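Local structure of pectate lyase (Paenibacillus sp. 0602, 5GT5) at residues Ala5-Thr10 with Ile164-Phe169; Tyr34-Leu39 with Ser72-His77; Val51-Asn56 with Trp436-Trp441; Leu265-Tyr270 with Ala421-Ser426. The protein cleaves polygalacturonate, and probably partly methylated pectin, by elimination within the chain, probably with calcium as cofactor. The protein carries 1 engineered substitution. All coordinates share one frame; numbering follows the deposited sequence.

Contact 1 of 4, residues Ala5-Thr10 with Ile164-Phe169. Engineered in segment 164-169: Val168 (natural residue Gly).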
loop_
_atom_site.group_PDB
_atom_site.type_symbol
_atom_site.label_atom_id
_atom_site.label_comp_id
_atom_site.label_asym_id
_atom_site.label_seq_id
_atom_site.Cartn_x
_atom_site.Cartn_y
_atom_site.Cartn_z
ATOM N N ALA A 5 18.924 11.781 -12.428
ATOM C CA ALA A 5 17.706 12.021 -11.684
ATOM C C ALA A 5 16.468 11.972 -12.601
ATOM O O ALA A 5 15.404 11.819 -12.115
ATOM C CB ALA A 5 17.753 13.319 -10.973
ATOM N N ASP A 6 16.686 12.108 -13.906
ATOM C CA ASP A 6 15.621 11.932 -14.888
ATOM C C ASP A 6 15.015 10.535 -14.759
ATOM O O ASP A 6 13.910 10.277 -15.156
ATOM C CB ASP A 6 16.128 12.127 -16.314
ATOM C CG ASP A 6 16.622 13.498 -16.564
ATOM O OD1 ASP A 6 16.246 14.346 -15.822
ATOM O OD2 ASP A 6 17.376 13.631 -17.480
ATOM N N TYR A 7 15.815 9.648 -14.201
ATOM C CA TYR A 7 15.431 8.250 -14.032
ATOM C C TYR A 7 14.815 7.879 -12.684
ATOM O O TYR A 7 14.486 6.722 -12.462
ATOM C CB TYR A 7 16.631 7.334 -14.318
ATOM C CG TYR A 7 17.173 7.542 -15.694
ATOM C CD1 TYR A 7 16.342 7.613 -16.771
ATOM C CD2 TYR A 7 18.523 7.690 -15.910
ATOM C CE1 TYR A 7 16.834 7.825 -18.031
ATOM C CE2 TYR A 7 19.030 7.855 -17.163
ATOM C CZ TYR A 7 18.197 7.928 -18.232
ATOM O OH TYR A 7 18.663 8.094 -19.485
ATOM N N ASN A 8 14.619 8.865 -11.836
ATOM C CA ASN A 8 13.988 8.619 -10.540
ATOM C C ASN A 8 12.619 7.970 -10.658
ATOM O O ASN A 8 11.857 8.271 -11.583
ATOM C CB ASN A 8 13.778 9.915 -9.744
ATOM C CG ASN A 8 15.051 10.475 -9.178
ATOM O OD1 ASN A 8 16.138 9.924 -9.373
ATOM N ND2 ASN A 8 14.933 11.643 -8.563
ATOM N N LEU A 9 12.305 7.123 -9.688
ATOM C CA LEU A 9 10.935 6.658 -9.494
ATOM C C LEU A 9 10.039 7.847 -9.151
ATOM O O LEU A 9 10.355 8.629 -8.247
ATOM C CB LEU A 9 10.906 5.629 -8.362
ATOM C CG LEU A 9 9.528 5.257 -7.810
ATOM C CD1 LEU A 9 8.649 4.591 -8.885
ATOM C CD2 LEU A 9 9.734 4.291 -6.656
ATOM N N THR A 10 8.949 8.003 -9.899
ATOM C CA THR A 10 7.930 9.014 -9.598
ATOM C C THR A 10 6.548 8.376 -9.659
ATOM O O THR A 10 6.387 7.207 -10.033
ATOM C CB THR A 10 7.954 10.153 -10.613
ATOM O OG1 THR A 10 7.508 9.633 -11.874
ATOM C CG2 THR A 10 9.354 10.709 -10.802
ATOM N N ILE A 164 7.412 -0.647 -13.121
ATOM C CA ILE A 164 7.941 -1.280 -14.317
ATOM C C ILE A 164 8.684 -0.195 -15.078
ATOM O O ILE A 164 8.086 0.829 -15.429
ATOM C CB ILE A 164 6.819 -1.858 -15.164
ATOM C CG1 ILE A 164 6.162 -3.020 -14.399
ATOM C CG2 ILE A 164 7.380 -2.375 -16.511
ATOM C CD1 ILE A 164 4.743 -3.364 -14.862
ATOM N N ASP A 165 9.986 -0.385 -15.327
ATOM C CA ASP A 165 10.777 0.734 -15.821
ATOM C C ASP A 165 11.914 0.270 -16.723
ATOM O O ASP A 165 12.522 -0.770 -16.475
ATOM C CB ASP A 165 11.311 1.559 -14.626
ATOM C CG ASP A 165 12.366 2.547 -15.033
ATOM O OD1 ASP A 165 13.558 2.137 -15.053
ATOM O OD2 ASP A 165 12.046 3.713 -15.363
ATOM N N HIS A 166 12.172 1.015 -17.797
ATOM C CA HIS A 166 13.202 0.610 -18.765
ATOM C C HIS A 166 12.988 -0.810 -19.288
ATOM O O HIS A 166 13.922 -1.596 -19.478
ATOM C CB HIS A 166 14.613 0.791 -18.181
ATOM C CG HIS A 166 15.098 2.209 -18.217
ATOM N ND1 HIS A 166 14.972 3.067 -17.145
ATOM C CD2 HIS A 166 15.694 2.906 -19.212
ATOM C CE1 HIS A 166 15.492 4.245 -17.477
ATOM N NE2 HIS A 166 15.906 4.183 -18.730
ATOM N N CYS A 167 11.736 -1.122 -19.576
ATOM C CA CYS A 167 11.407 -2.382 -20.224
ATOM C C CYS A 167 10.950 -2.145 -21.648
ATOM O O CYS A 167 10.600 -1.020 -22.021
ATOM C CB CYS A 167 10.314 -3.135 -19.448
ATOM S SG CYS A 167 10.882 -3.763 -17.837
ATOM N N VAL A 168 10.990 -3.206 -22.442
ATOM C CA VAL A 168 10.527 -3.194 -23.829
ATOM C C VAL A 168 9.541 -4.325 -24.047
ATOM O O VAL A 168 9.792 -5.452 -23.602
ATOM C CB VAL A 168 11.702 -3.346 -24.773
ATOM C CG1 VAL A 168 11.238 -3.477 -26.245
ATOM C CG2 VAL A 168 12.496 -2.155 -24.634
ATOM N N PHE A 169 8.426 -4.013 -24.715
ATOM C CA PHE A 169 7.370 -4.985 -24.979
ATOM C C PHE A 169 7.102 -5.013 -26.468
ATOM O O PHE A 169 6.989 -3.961 -27.095
ATOM C CB PHE A 169 6.098 -4.601 -24.221
ATOM C CG PHE A 169 6.276 -4.525 -22.733
ATOM C CD1 PHE A 169 6.795 -3.379 -22.134
ATOM C CD2 PHE A 169 5.956 -5.617 -21.941
ATOM C CE1 PHE A 169 6.941 -3.302 -20.764
ATOM C CE2 PHE A 169 6.111 -5.557 -20.559
ATOM C CZ PHE A 169 6.605 -4.403 -19.968
HETATM O O HOH W 1 14.420 4.937 -14.589
HETATM O O HOH W 2 17.227 5.663 -20.623
#

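Contact 2 of 4, residues Tyr34-Leu39 with Ser72-His77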
loop_
_atom_site.group_PDB
_atom_site.type_symbol
_atom_site.label_atom_id
_atom_site.label_comp_id
_atom_site.label_asym_id
_atom_site.label_seq_id
_atom_site.Cartn_x
_atom_site.Cartn_y
_atom_site.Cartn_z
ATOM N N TYR A 34 19.840 -18.129 -14.553
ATOM C CA TYR A 34 20.411 -18.476 -15.856
ATOM C C TYR A 34 19.470 -19.296 -16.698
ATOM O O TYR A 34 19.657 -19.410 -17.912
ATOM C CB TYR A 34 21.714 -19.258 -15.665
ATOM C CG TYR A 34 22.766 -18.496 -14.896
ATOM C CD1 TYR A 34 22.848 -18.570 -13.496
ATOM C CD2 TYR A 34 23.693 -17.705 -15.559
ATOM C CE1 TYR A 34 23.833 -17.850 -12.789
ATOM C CE2 TYR A 34 24.650 -16.982 -14.861
ATOM C CZ TYR A 34 24.718 -17.061 -13.487
ATOM O OH TYR A 34 25.676 -16.354 -12.799
ATOM N N ASN A 35 18.453 -19.869 -16.068
ATOM C CA ASN A 35 17.532 -20.758 -16.744
ATOM C C ASN A 35 16.207 -20.787 -16.016
ATOM O O ASN A 35 16.058 -20.127 -14.978
ATOM C CB ASN A 35 18.163 -22.151 -16.881
ATOM C CG ASN A 35 18.480 -22.777 -15.548
ATOM O OD1 ASN A 35 17.645 -22.828 -14.653
ATOM N ND2 ASN A 35 19.711 -23.277 -15.413
ATOM N N ALA A 36 15.247 -21.517 -16.567
ATOM C CA ALA A 36 13.888 -21.532 -16.030
ATOM C C ALA A 36 13.822 -22.129 -14.630
ATOM O O ALA A 36 13.016 -21.701 -13.805
ATOM C CB ALA A 36 12.956 -22.285 -16.952
ATOM N N THR A 37 14.661 -23.130 -14.349
ATOM C CA THR A 37 14.643 -23.737 -13.010
ATOM C C THR A 37 15.095 -22.753 -11.934
ATOM O O THR A 37 14.455 -22.657 -10.886
ATOM C CB THR A 37 15.516 -24.982 -12.966
ATOM O OG1 THR A 37 15.068 -25.895 -13.977
ATOM C CG2 THR A 37 15.405 -25.667 -11.603
ATOM N N ASP A 38 16.162 -22.009 -12.210
ATOM C CA ASP A 38 16.605 -20.932 -11.326
ATOM C C ASP A 38 15.474 -19.954 -11.091
ATOM O O ASP A 38 15.246 -19.534 -9.963
ATOM C CB ASP A 38 17.777 -20.141 -11.911
ATOM C CG ASP A 38 19.032 -20.970 -12.110
ATOM O OD1 ASP A 38 19.234 -22.023 -11.435
ATOM O OD2 ASP A 38 19.832 -20.523 -12.957
ATOM N N LEU A 39 14.735 -19.597 -12.141
ATOM C CA LEU A 39 13.656 -18.633 -11.971
ATOM C C LEU A 39 12.537 -19.220 -11.107
ATOM O O LEU A 39 11.978 -18.536 -10.232
ATOM C CB LEU A 39 13.097 -18.233 -13.329
ATOM C CG LEU A 39 12.121 -17.040 -13.299
ATOM C CD1 LEU A 39 12.804 -15.790 -12.781
ATOM C CD2 LEU A 39 11.567 -16.773 -14.714
ATOM N N SER A 72 4.769 -24.830 -9.789
ATOM C CA SER A 72 4.582 -23.467 -9.275
ATOM C C SER A 72 5.929 -22.892 -8.891
ATOM O O SER A 72 6.733 -23.559 -8.218
ATOM C CB SER A 72 3.636 -23.424 -8.075
ATOM O OG SER A 72 2.406 -24.032 -8.397
ATOM N N PRO A 73 6.215 -21.651 -9.305
ATOM C CA PRO A 73 5.288 -20.644 -9.865
ATOM C C PRO A 73 5.010 -20.724 -11.361
ATOM O O PRO A 73 4.333 -19.822 -11.853
ATOM C CB PRO A 73 6.027 -19.335 -9.591
ATOM C CG PRO A 73 7.490 -19.722 -9.748
ATOM C CD PRO A 73 7.580 -21.121 -9.136
ATOM N N PHE A 74 5.540 -21.713 -12.077
ATOM C CA PHE A 74 5.192 -21.928 -13.493
ATOM C C PHE A 74 3.973 -22.813 -13.642
ATOM O O PHE A 74 3.812 -23.791 -12.903
ATOM C CB PHE A 74 6.316 -22.661 -14.224
ATOM C CG PHE A 74 7.506 -21.809 -14.596
ATOM C CD1 PHE A 74 8.384 -21.329 -13.614
ATOM C CD2 PHE A 74 7.813 -21.571 -15.940
ATOM C CE1 PHE A 74 9.509 -20.574 -13.963
ATOM C CE2 PHE A 74 8.940 -20.814 -16.306
ATOM C CZ PHE A 74 9.803 -20.332 -15.329
ATOM N N ALA A 75 3.140 -22.500 -14.633
ATOM C CA ALA A 75 2.053 -23.381 -15.031
ATOM C C ALA A 75 1.932 -23.315 -16.537
ATOM O O ALA A 75 2.375 -22.345 -17.155
ATOM C CB ALA A 75 0.763 -22.949 -14.405
ATOM N N LYS A 76 1.323 -24.330 -17.122
ATOM C CA LYS A 76 1.040 -24.291 -18.557
ATOM C C LYS A 76 -0.046 -23.244 -18.822
ATOM O O LYS A 76 -1.074 -23.213 -18.138
ATOM C CB LYS A 76 0.559 -25.661 -19.054
ATOM C CG LYS A 76 0.457 -25.733 -20.568
ATOM C CD LYS A 76 -0.135 -27.063 -21.047
ATOM C CE LYS A 76 -1.645 -27.110 -20.774
ATOM N NZ LYS A 76 -2.478 -26.109 -21.542
ATOM N N HIS A 77 0.203 -22.366 -19.794
ATOM C CA HIS A 77 -0.816 -21.399 -20.211
ATOM C C HIS A 77 -1.762 -22.030 -21.240
ATOM O O HIS A 77 -1.583 -23.194 -21.619
ATOM C CB HIS A 77 -0.124 -20.180 -20.835
ATOM C CG HIS A 77 -0.822 -18.877 -20.564
ATOM N ND1 HIS A 77 -2.201 -18.735 -20.570
ATOM C CD2 HIS A 77 -0.322 -17.656 -20.267
ATOM C CE1 HIS A 77 -2.507 -17.485 -20.292
ATOM N NE2 HIS A 77 -1.388 -16.809 -20.099
#

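Contact 3 of 4, residues Val51-Asn56 with Trp436-Trp441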
loop_
_atom_site.group_PDB
_atom_site.type_symbol
_atom_site.label_atom_id
_atom_site.label_comp_id
_atom_site.label_asym_id
_atom_site.label_seq_id
_atom_site.Cartn_x
_atom_site.Cartn_y
_atom_site.Cartn_z
ATOM N N VAL A 51 16.061 -9.909 -4.587
ATOM C CA VAL A 51 16.507 -9.471 -5.907
ATOM C C VAL A 51 16.689 -10.684 -6.772
ATOM O O VAL A 51 17.354 -11.655 -6.366
ATOM C CB VAL A 51 17.816 -8.669 -5.835
ATOM C CG1 VAL A 51 18.332 -8.355 -7.232
ATOM C CG2 VAL A 51 17.636 -7.395 -5.002
ATOM N N VAL A 52 16.099 -10.631 -7.964
ATOM C CA VAL A 52 16.312 -11.616 -9.012
ATOM C C VAL A 52 17.047 -10.929 -10.175
ATOM O O VAL A 52 16.494 -9.991 -10.793
ATOM C CB VAL A 52 14.966 -12.225 -9.499
ATOM C CG1 VAL A 52 15.231 -13.153 -10.698
ATOM C CG2 VAL A 52 14.261 -12.979 -8.352
ATOM N N GLU A 53 18.297 -11.344 -10.454
ATOM C CA GLU A 53 19.036 -10.861 -11.609
ATOM C C GLU A 53 18.951 -11.899 -12.714
ATOM O O GLU A 53 19.510 -12.993 -12.603
ATOM C CB GLU A 53 20.502 -10.561 -11.295
ATOM C CG GLU A 53 21.174 -9.870 -12.515
ATOM C CD GLU A 53 22.641 -9.589 -12.343
ATOM O OE1 GLU A 53 23.165 -9.696 -11.221
ATOM O OE2 GLU A 53 23.271 -9.239 -13.362
ATOM N N ILE A 54 18.231 -11.558 -13.778
ATOM C CA ILE A 54 18.161 -12.385 -14.978
ATOM C C ILE A 54 19.481 -12.188 -15.729
ATOM O O ILE A 54 19.860 -11.062 -16.024
ATOM C CB ILE A 54 16.994 -11.916 -15.868
ATOM C CG1 ILE A 54 15.695 -11.891 -15.052
ATOM C CG2 ILE A 54 16.873 -12.757 -17.150
ATOM C CD1 ILE A 54 15.303 -13.237 -14.561
ATOM N N MET A 55 20.198 -13.270 -16.008
ATOM C CA MET A 55 21.571 -13.166 -16.496
ATOM C C MET A 55 21.679 -13.233 -18.015
ATOM O O MET A 55 22.703 -12.831 -18.588
ATOM C CB MET A 55 22.422 -14.303 -15.883
ATOM C CG MET A 55 22.420 -14.331 -14.338
ATOM S SD MET A 55 22.959 -12.789 -13.627
ATOM C CE MET A 55 24.713 -12.840 -14.077
ATOM N N ASN A 56 20.652 -13.771 -18.652
ATOM C CA ASN A 56 20.662 -13.977 -20.102
ATOM C C ASN A 56 19.225 -14.099 -20.581
ATOM O O ASN A 56 18.308 -14.168 -19.756
ATOM C CB ASN A 56 21.482 -15.229 -20.466
ATOM C CG ASN A 56 21.183 -16.427 -19.555
ATOM O OD1 ASN A 56 22.009 -16.776 -18.718
ATOM N ND2 ASN A 56 20.015 -17.057 -19.711
ATOM N N TRP A 436 24.870 1.424 -17.194
ATOM C CA TRP A 436 25.508 1.916 -15.985
ATOM C C TRP A 436 25.763 0.694 -15.130
ATOM O O TRP A 436 25.309 -0.408 -15.466
ATOM C CB TRP A 436 24.644 2.952 -15.249
ATOM C CG TRP A 436 23.182 2.580 -14.992
ATOM C CD1 TRP A 436 22.606 1.344 -15.105
ATOM C CD2 TRP A 436 22.142 3.471 -14.573
ATOM N NE1 TRP A 436 21.280 1.414 -14.764
ATOM C CE2 TRP A 436 20.964 2.714 -14.440
ATOM C CE3 TRP A 436 22.096 4.843 -14.282
ATOM C CZ2 TRP A 436 19.752 3.280 -14.048
ATOM C CZ3 TRP A 436 20.909 5.399 -13.882
ATOM C CH2 TRP A 436 19.746 4.630 -13.774
ATOM N N SER A 437 26.492 0.866 -14.038
ATOM C CA SER A 437 26.805 -0.285 -13.200
ATOM C C SER A 437 25.503 -0.892 -12.691
ATOM O O SER A 437 24.539 -0.167 -12.404
ATOM C CB SER A 437 27.764 0.076 -12.048
ATOM O OG SER A 437 27.247 1.104 -11.241
ATOM N N LYS A 438 25.452 -2.221 -12.619
ATOM C CA LYS A 438 24.152 -2.880 -12.463
ATOM C C LYS A 438 23.469 -2.586 -11.131
ATOM O O LYS A 438 22.243 -2.734 -11.024
ATOM C CB LYS A 438 24.241 -4.384 -12.740
ATOM C CG LYS A 438 25.053 -5.159 -11.721
ATOM C CD LYS A 438 25.098 -6.612 -12.097
ATOM C CE LYS A 438 25.894 -7.425 -11.081
ATOM N NZ LYS A 438 25.968 -8.861 -11.508
ATOM N N ASP A 439 24.223 -2.130 -10.127
ATOM C CA ASP A 439 23.609 -1.755 -8.846
ATOM C C ASP A 439 22.594 -0.610 -9.034
ATOM O O ASP A 439 21.686 -0.435 -8.220
ATOM C CB ASP A 439 24.674 -1.364 -7.823
ATOM C CG ASP A 439 25.462 -0.167 -8.267
ATOM O OD1 ASP A 439 26.101 -0.269 -9.333
ATOM O OD2 ASP A 439 25.445 0.868 -7.564
ATOM N N ASN A 440 22.737 0.161 -10.114
ATOM C CA ASN A 440 21.818 1.247 -10.340
ATOM C C ASN A 440 20.402 0.797 -10.629
ATOM O O ASN A 440 19.464 1.580 -10.445
ATOM C CB ASN A 440 22.328 2.114 -11.470
ATOM C CG ASN A 440 23.505 2.942 -11.047
ATOM O OD1 ASN A 440 23.348 3.883 -10.266
ATOM N ND2 ASN A 440 24.696 2.610 -11.573
ATOM N N TRP A 441 20.260 -0.440 -11.089
ATOM C CA TRP A 441 18.938 -1.000 -11.352
ATOM C C TRP A 441 18.150 -1.280 -10.075
ATOM O O TRP A 441 16.919 -1.397 -10.118
ATOM C CB TRP A 441 19.021 -2.256 -12.232
ATOM C CG TRP A 441 19.435 -1.944 -13.632
ATOM C CD1 TRP A 441 20.575 -2.361 -14.259
ATOM C CD2 TRP A 441 18.744 -1.105 -14.578
ATOM N NE1 TRP A 441 20.639 -1.848 -15.523
ATOM C CE2 TRP A 441 19.526 -1.080 -15.755
ATOM C CE3 TRP A 441 17.533 -0.380 -14.550
ATOM C CZ2 TRP A 441 19.152 -0.369 -16.896
ATOM C CZ3 TRP A 441 17.159 0.338 -15.686
ATOM C CH2 TRP A 441 17.971 0.346 -16.845
HETATM O O HOH W 3 25.776 -9.208 -14.297
#

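Contact 4 of 4, residues Leu265-Tyr270 with Ala421-Ser426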
loop_
_atom_site.group_PDB
_atom_site.type_symbol
_atom_site.label_atom_id
_atom_site.label_comp_id
_atom_site.label_asym_id
_atom_site.label_seq_id
_atom_site.Cartn_x
_atom_site.Cartn_y
_atom_site.Cartn_z
ATOM N N LEU A 265 1.932 6.698 -16.064
ATOM C CA LEU A 265 2.742 6.344 -17.254
ATOM C C LEU A 265 3.601 7.554 -17.616
ATOM O O LEU A 265 3.061 8.655 -17.758
ATOM C CB LEU A 265 1.829 6.046 -18.455
ATOM C CG LEU A 265 0.693 5.046 -18.209
ATOM C CD1 LEU A 265 -0.189 4.943 -19.441
ATOM C CD2 LEU A 265 1.246 3.666 -17.823
ATOM N N HIS A 266 4.907 7.400 -17.790
ATOM C CA HIS A 266 5.695 8.561 -18.199
ATOM C C HIS A 266 6.976 8.193 -18.900
ATOM O O HIS A 266 7.589 7.148 -18.602
ATOM C CB HIS A 266 5.930 9.563 -17.046
ATOM C CG HIS A 266 6.985 9.170 -16.079
ATOM N ND1 HIS A 266 8.320 9.491 -16.265
ATOM C CD2 HIS A 266 6.920 8.521 -14.889
ATOM C CE1 HIS A 266 9.020 9.035 -15.251
ATOM N NE2 HIS A 266 8.195 8.440 -14.392
ATOM N N HIS A 267 7.376 9.043 -19.856
ATOM C CA HIS A 267 8.591 8.789 -20.653
ATOM C C HIS A 267 8.536 7.409 -21.309
ATOM O O HIS A 267 9.532 6.696 -21.420
ATOM C CB HIS A 267 9.873 9.016 -19.808
ATOM C CG HIS A 267 10.062 10.450 -19.424
ATOM N ND1 HIS A 267 9.483 11.011 -18.296
ATOM C CD2 HIS A 267 10.688 11.480 -20.060
ATOM C CE1 HIS A 267 9.741 12.301 -18.260
ATOM N NE2 HIS A 267 10.494 12.609 -19.313
ATOM N N ASN A 268 7.334 7.037 -21.758
ATOM C CA ASN A 268 7.144 5.797 -22.517
ATOM C C ASN A 268 6.881 6.104 -23.961
ATOM O O ASN A 268 6.288 7.145 -24.287
ATOM C CB ASN A 268 5.949 4.979 -22.027
ATOM C CG ASN A 268 6.094 4.516 -20.601
ATOM O OD1 ASN A 268 7.218 4.322 -20.085
ATOM N ND2 ASN A 268 4.946 4.325 -19.941
ATOM N N VAL A 269 7.309 5.194 -24.832
ATOM C CA VAL A 269 6.972 5.274 -26.264
ATOM C C VAL A 269 6.030 4.141 -26.621
ATOM O O VAL A 269 6.340 2.969 -26.368
ATOM C CB VAL A 269 8.239 5.187 -27.152
ATOM C CG1 VAL A 269 7.883 5.168 -28.655
ATOM C CG2 VAL A 269 9.185 6.330 -26.844
ATOM N N TYR A 270 4.869 4.492 -27.178
ATOM C CA TYR A 270 3.877 3.519 -27.654
ATOM C C TYR A 270 3.883 3.601 -29.166
ATOM O O TYR A 270 3.247 4.495 -29.741
ATOM C CB TYR A 270 2.473 3.854 -27.101
ATOM C CG TYR A 270 2.413 3.722 -25.584
ATOM C CD1 TYR A 270 2.164 2.493 -24.988
ATOM C CD2 TYR A 270 2.620 4.833 -24.768
ATOM C CE1 TYR A 270 2.170 2.348 -23.598
ATOM C CE2 TYR A 270 2.585 4.721 -23.376
ATOM C CZ TYR A 270 2.371 3.469 -22.803
ATOM O OH TYR A 270 2.351 3.363 -21.433
ATOM N N ALA A 421 12.811 13.159 -29.643
ATOM C CA ALA A 421 14.263 13.029 -29.718
ATOM C C ALA A 421 14.823 12.391 -28.448
ATOM O O ALA A 421 15.689 11.507 -28.515
ATOM C CB ALA A 421 14.909 14.389 -29.951
ATOM N N ARG A 422 14.323 12.813 -27.288
ATOM C CA ARG A 422 14.813 12.272 -26.009
ATOM C C ARG A 422 14.506 10.791 -25.841
ATOM O O ARG A 422 15.380 10.017 -25.433
ATOM C CB ARG A 422 14.242 13.065 -24.826
ATOM C CG ARG A 422 14.672 12.502 -23.436
ATOM C CD ARG A 422 16.169 12.741 -23.219
ATOM N NE ARG A 422 16.693 12.144 -21.988
ATOM C CZ ARG A 422 17.071 10.884 -21.871
ATOM N NH1 ARG A 422 16.984 10.056 -22.898
ATOM N NH2 ARG A 422 17.549 10.460 -20.693
ATOM N N LEU A 423 13.278 10.393 -26.137
ATOM C CA LEU A 423 12.878 9.018 -25.874
ATOM C C LEU A 423 13.362 8.011 -26.892
ATOM O O LEU A 423 13.439 6.829 -26.575
ATOM C CB LEU A 423 11.357 8.924 -25.763
ATOM C CG LEU A 423 10.701 9.724 -24.630
ATOM C CD1 LEU A 423 9.261 9.288 -24.524
ATOM C CD2 LEU A 423 11.420 9.588 -23.261
ATOM N N THR A 424 13.695 8.463 -28.109
ATOM C CA THR A 424 14.181 7.540 -29.143
ATOM C C THR A 424 15.706 7.573 -29.270
ATOM O O THR A 424 16.269 6.918 -30.141
ATOM C CB THR A 424 13.538 7.819 -30.525
ATOM O OG1 THR A 424 13.953 9.114 -30.998
ATOM C CG2 THR A 424 12.028 7.759 -30.438
ATOM N N ALA A 425 16.366 8.324 -28.391
ATOM C CA ALA A 425 17.838 8.387 -28.391
ATOM C C ALA A 425 18.475 7.086 -27.926
ATOM O O ALA A 425 17.801 6.190 -27.400
ATOM C CB ALA A 425 18.322 9.534 -27.525
ATOM N N SER A 426 19.791 6.986 -28.091
ATOM C CA SER A 426 20.517 5.813 -27.620
ATOM C C SER A 426 20.355 5.605 -26.114
ATOM O O SER A 426 20.427 4.466 -25.631
ATOM C CB SER A 426 22.014 5.953 -27.959
ATOM O OG SER A 426 22.570 7.047 -27.252
#

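Contact 1 of 4, residues Ala5-Thr10 with Ile164-Phe169
Tyr7 and His166 meet as an offset edge-to-face pair, with the rim of the imidazole directed at the phenol face, centroids 5.1 Å apart and ring planes at 72°. The nearest approach is made by His166 CE1, which lies 3.5 Å from Tyr7 CD1. Two waters carry the polar side. One lies in the plane of the His166 ring, 2.7 Å from NE2, and has a weak bond to Tyr7 OH, whose stronger partner is Arg422. The other water donates to the backbone O of Tyr7 and, at 2.8 Å, to Asp165 OD2, tying the N-terminal 3-10 turn to the strand.

The imidazole is set by its neighbour in sequence: His166 ND1 donates to Asp165 OD1 at 2.7 Å and 162°, with OD1 close to the imidazole plane but the bond 35° out of the carboxylate plane. This bond and the water at NE2 fix the rotation of the ring. His166 sits where strand 160-165 bends into strand 168-169, a corner of the right-handed parallel beta-helix of polysaccharide lyase family 1. Farther out, Arg128 forms a salt bridge with Asp165 OD1 and probably keeps the carboxylate ionised, Ser189 OG bonds to OD2, and Trp190 stacks on the imidazole.

Contact 2 of 4, residues Tyr34-Leu39 with Ser72-His77
Beside the packing of Ala36 and Leu39 on Phe74, Tyr34 N donates to Asp38 OD2 in a bond 2.9 Å long and 162° at the hydrogen, using the anti lone pair of the carboxylate. It braces the start of helix 36-43, the short helix that packs against the first strands of the parallel beta-helix. Asn35 is the N-cap: its OD1 accepts from Asp38 N at 3.0 Å in an almost straight bond.

Across the contact the interaction is apolar. Phe74 opens strand 74-76, which runs antiparallel to strand 92-97, and it aims its ring at the first turn of the helix. Leu39 has CG anti to its backbone N (chi1 -170°), which carries CD2 to the end of the ring, the leucine lying roughly perpendicular to the phenylalanine side chain. Ile65 and Ile94 also touch Phe74. Phe74 CZ lies 4.0 Å from Leu39 CD2 and equally far from Ala36 CB, while Phe74 CE1 comes within 3.7 Å of Ala36 O.

Contact 3 of 4, residues Val51-Asn56 with Trp436-Trp441
Lys438 reaches Glu53 through a salt bridge in which NZ donates to OE1 at 2.9 Å, using the syn lone pair, and holds OE2 with a weak bond of 3.3 Å. The bridge is compact on the side of strand 51-54. There Glu53 is buried and extends straight from the strand, CG anti to the backbone N (chi1 -172°), with its OE1 also bonded by Tyr30 OH and its side chain touching Phe105. Lys438 meets it with a chain that is straight beyond CG, and its CD passes 3.4 Å from Glu53 OE2.

The other side is looser and wetter. A water donates to Glu53 OE2 at 2.7 Å and accepts from Lys438 NZ, closing a small ring with the bridge. NZ is shared with a second carboxylate, that of Glu24, so the ammonium sits between two acids and is probably charged.

Behind the lysine the turn is held by Ser437 O, which accepts from both Asn440 N and Asn440 ND2. The whole is a C-terminal loop strapped by a charged side chain to an early strand of the beta-helix, consistent with the terminal tails that fold over the helix in pectate lyases of this family.

Contact 4 of 4, residues Leu265-Tyr270 with Ala421-Ser426
At the bend that divides strand 262-271 of the parallel beta-helix, Leu423 from the end of helix 419-423 lodges against His267, Asn268 and Val269. Val269 CG2 faces both CB and CD1 of the leucine, while CD2 goes to the histidine. CB lies 3.6 Å from Val269 CG2, and the two side chains run antiparallel alongside one another. The branch CD1 approaches Asn268 O at 3.7 Å. The other branch, CD2, comes to the edge of the His267 ring, 3.8 Å from its CD2 and close to the ring plane. Leu423 CG stands anti to the carbonyl carbon (chi1 -62°), from where its two methyls straddle the bend.

His267 has the left-handed backbone conformation that turns the chain here, one of the sharp corners between parallel sheets in the beta-helix. The side chain of Asn268 sets off away from the leucine, and its amide ties this corner to the neighbouring coil, OD1 to Ser191 N and ND2 to Ile188 O.

The His267 ring is held at both nitrogens. ND1 shares a nearly straight 2.8 Å bond with His266 ND1, with the proton not assigned to one nitrogen, and NE2 is bonded to Asp414 OD2. Trp190 stacks on the imidazole and also touches Leu423.

All four contacts involve the parallel beta-helix or the segments packed against it, and all are away from the probable calcium and active sites. Contacts 1 and 4 are neighbours, centres about 10 Å apart, joined by Tyr7 OH with Arg422 NH2; between their strands lies strand 184-194, whose Trp190 stacks on both His166 and His267. Contact 3 lies about 14 Å from contact 1 and touches it through Trp441 and Trp436. Contact 2, about 19 Å from contact 3, joins it where helix 36-43 meets strand 51-54. Contacts 1 and 3 alternate along the chain, as do 2 and 3, whereas 4 follows 1. Thus residues from both ends of the chain are fastened to several different coils.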